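Local coordinates for Non-structural protein 3 (Porcine deltacoronavirus, PDB 6LN0) that is a multidomain coronavirus replication protein that probably combines an ADP-ribose-binding macro domain with a papain-like protease processing the viral polyprotein, at residues W400-N403 against T407-G410; L102-Y107 against R139-S144. One frame throughout, in Å; residues are numbered along the deposited sequence.

Contact 1: W400-N403 against T407-G410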
# COMPACT_ATOMS: atom_id res chain seq x y z
N TRP A 400 -25.19 -27.68 -1.40
CA TRP A 400 -24.42 -28.91 -1.50
C TRP A 400 -24.55 -29.44 -2.91
O TRP A 400 -25.57 -29.22 -3.58
CB TRP A 400 -24.90 -29.96 -0.49
CG TRP A 400 -26.28 -30.49 -0.78
CD1 TRP A 400 -26.59 -31.53 -1.59
CD2 TRP A 400 -27.53 -30.00 -0.26
NE1 TRP A 400 -27.95 -31.73 -1.62
CE2 TRP A 400 -28.55 -30.80 -0.81
CE3 TRP A 400 -27.88 -28.97 0.63
CZ2 TRP A 400 -29.90 -30.61 -0.51
CZ3 TRP A 400 -29.23 -28.78 0.92
CH2 TRP A 400 -30.22 -29.60 0.36
N TYR A 401 -23.52 -30.15 -3.35
CA TYR A 401 -23.56 -30.80 -4.64
C TYR A 401 -24.32 -32.12 -4.54
O TYR A 401 -24.21 -32.85 -3.56
CB TYR A 401 -22.15 -31.06 -5.16
CG TYR A 401 -22.12 -31.95 -6.37
CD1 TYR A 401 -22.84 -31.62 -7.51
CD2 TYR A 401 -21.38 -33.12 -6.37
CE1 TYR A 401 -22.82 -32.44 -8.62
CE2 TYR A 401 -21.35 -33.94 -7.48
CZ TYR A 401 -22.07 -33.60 -8.60
OH TYR A 401 -22.05 -34.42 -9.71
N THR A 402 -25.10 -32.41 -5.57
CA THR A 402 -25.75 -33.70 -5.69
C THR A 402 -25.69 -34.13 -7.14
O THR A 402 -26.09 -33.37 -8.03
CB THR A 402 -27.20 -33.65 -5.19
OG1 THR A 402 -27.89 -34.84 -5.59
CG2 THR A 402 -27.94 -32.44 -5.74
N ASN A 403 -25.13 -35.30 -7.40
CA ASN A 403 -25.34 -35.94 -8.68
C ASN A 403 -26.81 -36.33 -8.78
O ASN A 403 -27.54 -36.38 -7.79
CB ASN A 403 -24.42 -37.16 -8.82
CG ASN A 403 -23.98 -37.39 -10.25
OD1 ASN A 403 -24.80 -37.52 -11.16
ND2 ASN A 403 -22.65 -37.43 -10.45
N THR A 407 -27.25 -39.41 -4.40
CA THR A 407 -25.79 -39.18 -4.60
C THR A 407 -25.34 -37.80 -4.12
O THR A 407 -24.82 -36.99 -4.89
CB THR A 407 -25.38 -39.38 -6.07
OG1 THR A 407 -26.17 -38.52 -6.94
CG2 THR A 407 -25.54 -40.85 -6.51
N VAL A 408 -25.41 -37.59 -2.81
CA VAL A 408 -25.36 -36.25 -2.23
C VAL A 408 -24.17 -36.11 -1.28
O VAL A 408 -23.78 -37.07 -0.61
CB VAL A 408 -26.69 -35.94 -1.51
CG1 VAL A 408 -26.62 -34.67 -0.74
CG2 VAL A 408 -27.85 -35.91 -2.47
N ASN A 409 -23.60 -34.90 -1.22
CA ASN A 409 -22.56 -34.53 -0.25
C ASN A 409 -23.08 -33.74 0.96
O ASN A 409 -22.29 -33.35 1.83
CB ASN A 409 -21.47 -33.73 -0.96
CG ASN A 409 -20.72 -34.55 -1.97
OD1 ASN A 409 -21.30 -35.41 -2.64
ND2 ASN A 409 -19.42 -34.33 -2.07
N GLY A 410 -24.40 -33.50 1.01
CA GLY A 410 -25.07 -32.84 2.12
C GLY A 410 -26.35 -33.57 2.52
O GLY A 410 -26.33 -34.79 2.74
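W400 meets V408 and G410 where the end of strand 398-402 runs antiparallel to the returning segment 407-410, a hairpin-like reversal closed by one antiparallel bridge. Its chi1 of 68° folds the indole back over its own backbone. The five-membered ring then lies obliquely against the valine, with W400 CD1 3.3 Å from V408 CG1, while CB and CG rest over the G410 backbone. At Y401 the backbone takes over: the carbonyl O of Y401 accepts the N-H of N409 at 3.2 Å, a nearly straight bond (167° at the hydrogen). The Y401 ring has N403 N over one face and N409 OD1 obliquely beside it, and packs on P390 and on N267 of helix 260-270. T402 and V408 form the non-hydrogen-bonded pair of the bridge, their CA atoms 4.3 Å apart. The two side chains run alongside, both to the same side, and T402 OG1 stands 3.3 Å from V408 CG2. The hydroxyl's polar partner is K406 O, in the connecting loop. Last comes N403, whose N-H donates to T407 O at 3.0 Å, less straight and tilted from the carbonyl plane; T402 CA-H adds a contact to the same oxygen, at 3.5 Å. The carbonyl O of T407 receives one N-H bond and one weaker CA-H contact. Chemically, two flanking backbone bonds fix the register, and V408 turns one methyl to an indole and the other to a threonine, so that an irregular segment joined to the edge strand by a single bridge is held by mixed apolar and polar contacts.

Contact 2: L102-Y107 against R139-S144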
# COMPACT_ATOMS: atom_id res chain seq x y z
N LEU A 102 14.19 24.92 24.39
CA LEU A 102 15.13 26.01 24.16
C LEU A 102 15.92 25.82 22.87
O LEU A 102 16.27 26.80 22.20
CB LEU A 102 16.08 26.14 25.35
CG LEU A 102 15.55 25.94 26.78
CD1 LEU A 102 16.57 26.40 27.81
CD2 LEU A 102 14.23 26.65 27.01
N LEU A 103 16.22 24.57 22.51
CA LEU A 103 16.80 24.30 21.20
C LEU A 103 15.86 24.75 20.10
O LEU A 103 16.27 25.39 19.13
CB LEU A 103 17.11 22.81 21.06
CG LEU A 103 18.54 22.31 21.33
CD1 LEU A 103 18.67 20.86 20.90
CD2 LEU A 103 19.58 23.19 20.63
N TYR A 104 14.57 24.42 20.24
CA TYR A 104 13.60 24.77 19.21
C TYR A 104 13.41 26.28 19.12
O TYR A 104 13.33 26.84 18.02
CB TYR A 104 12.25 24.09 19.47
CG TYR A 104 11.10 24.74 18.72
CD1 TYR A 104 10.87 24.46 17.39
CD2 TYR A 104 10.27 25.66 19.35
CE1 TYR A 104 9.83 25.06 16.70
CE2 TYR A 104 9.24 26.27 18.67
CZ TYR A 104 9.02 25.96 17.35
OH TYR A 104 7.99 26.57 16.67
N GLN A 105 13.33 26.95 20.26
CA GLN A 105 13.20 28.40 20.21
C GLN A 105 14.52 29.08 19.86
O GLN A 105 14.53 30.30 19.65
CB GLN A 105 12.63 28.93 21.53
CG GLN A 105 11.16 28.55 21.78
CD GLN A 105 10.16 29.43 21.03
OE1 GLN A 105 10.48 30.57 20.67
NE2 GLN A 105 8.96 28.91 20.80
N ALA A 106 15.63 28.34 19.77
CA ALA A 106 16.86 28.92 19.25
C ALA A 106 16.85 28.96 17.73
O ALA A 106 17.22 29.97 17.13
CB ALA A 106 18.08 28.16 19.76
N TYR A 107 16.40 27.88 17.09
CA TYR A 107 16.33 27.88 15.64
C TYR A 107 15.19 28.76 15.14
O TYR A 107 15.30 29.37 14.06
CB TYR A 107 16.15 26.46 15.12
CG TYR A 107 17.35 25.58 15.32
CD1 TYR A 107 17.49 24.83 16.47
CD2 TYR A 107 18.33 25.48 14.34
CE1 TYR A 107 18.58 24.01 16.65
CE2 TYR A 107 19.43 24.67 14.51
CZ TYR A 107 19.55 23.93 15.67
OH TYR A 107 20.63 23.11 15.85
N ARG A 139 14.37 20.95 12.18
CA ARG A 139 13.30 20.67 11.23
C ARG A 139 11.94 21.11 11.77
O ARG A 139 11.10 21.58 11.01
CB ARG A 139 13.30 19.19 10.83
CG ARG A 139 13.66 18.23 11.95
CD ARG A 139 13.88 16.80 11.42
NE ARG A 139 12.96 16.48 10.33
CZ ARG A 139 11.76 15.94 10.48
NH1 ARG A 139 11.31 15.65 11.70
NH2 ARG A 139 11.01 15.70 9.41
N LYS A 140 11.74 21.03 13.09
CA LYS A 140 10.51 21.57 13.67
C LYS A 140 10.41 23.09 13.48
O LYS A 140 9.29 23.62 13.43
CB LYS A 140 10.44 21.22 15.16
CG LYS A 140 9.91 19.81 15.47
CD LYS A 140 9.96 19.54 16.98
CE LYS A 140 9.57 18.10 17.30
NZ LYS A 140 10.25 17.64 18.56
N ALA A 141 11.54 23.79 13.40
CA ALA A 141 11.51 25.25 13.30
C ALA A 141 11.68 25.77 11.89
O ALA A 141 11.25 26.90 11.60
CB ALA A 141 12.59 25.87 14.19
N CYS A 142 12.28 24.98 11.00
CA CYS A 142 12.56 25.46 9.66
C CYS A 142 11.28 25.75 8.90
O CYS A 142 10.45 24.85 8.73
CB CYS A 142 13.42 24.41 8.94
SG CYS A 142 14.17 25.02 7.44
N PRO A 143 11.06 26.99 8.45
CA PRO A 143 9.91 27.29 7.60
C PRO A 143 10.05 26.61 6.25
O PRO A 143 11.12 26.14 5.86
CB PRO A 143 9.94 28.81 7.46
CG PRO A 143 10.68 29.27 8.69
CD PRO A 143 11.72 28.22 8.94
N SER A 144 8.93 26.58 5.51
CA SER A 144 8.83 25.82 4.27
C SER A 144 9.23 26.61 3.02
O SER A 144 9.45 26.00 1.97
CB SER A 144 7.40 25.29 4.09
OG SER A 144 6.44 26.27 4.44
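Y104 and Y107, one helical turn apart on helix 99-110, receive A141 at the C-terminal end of helix 131-141, and what each tyrosine offers depends on its first torsion. In Y104 the ring swings out with CG anti to the backbone N (chi1 162°), and this brings one side of the ring to the other helix. Y104 CE1 sits 3.6 Å from K140 O, which meets the ring edge near its plane, while A141 lies obliquely to the ring. The same Y104 CE1 is 3.8 Å from A141 CB. Beside it, Y104 CD1 lies 4.0 Å from K140 CB. Y107 behaves differently. With chi1 at -68° its ring leads away from the contact and the OH accepts the backbone N-H of L122, so that the touching falls to Y107 CB, at 3.7 Å from A141 CB. K140, too, contributes just the root of its side chain: beyond CG the chain is extended and carries NZ away to a salt bridge with D136. One small methyl therefore sits between Y104 CE1 and Y107 CB, and the contact is van der Waals in kind. C142, the first residue to leave helical geometry, follows at once and leads to strand 146-152. Both helices serve as crossovers between parallel strands, 83-89 to 117-120 and 117-120 to 146-152, and their packing against each other beside the sheet is typical of the alpha/beta/alpha macro domain fold.

Contact 1 and contact 2 belong to different parts of an elongated chain, on opposite sides of its centre, with about 58 Å between their nearest atoms. Neither shares an element with the other: contact 1 pairs a loop with the outermost strand, 398-402, of a mixed sheet in the probable protease region, whereas contact 2 joins two helices that flank the macro domain sheet. Both are partly buried, contact 1 having three buried residues and contact 2 one, Y107. The larger interface, 333 Å² against 172 Å², also has the richer chemistry. Local hairpin pairing depends on backbone bonds, while packing between helices distant in sequence relies on apolar touches, polar ends turning to other partners.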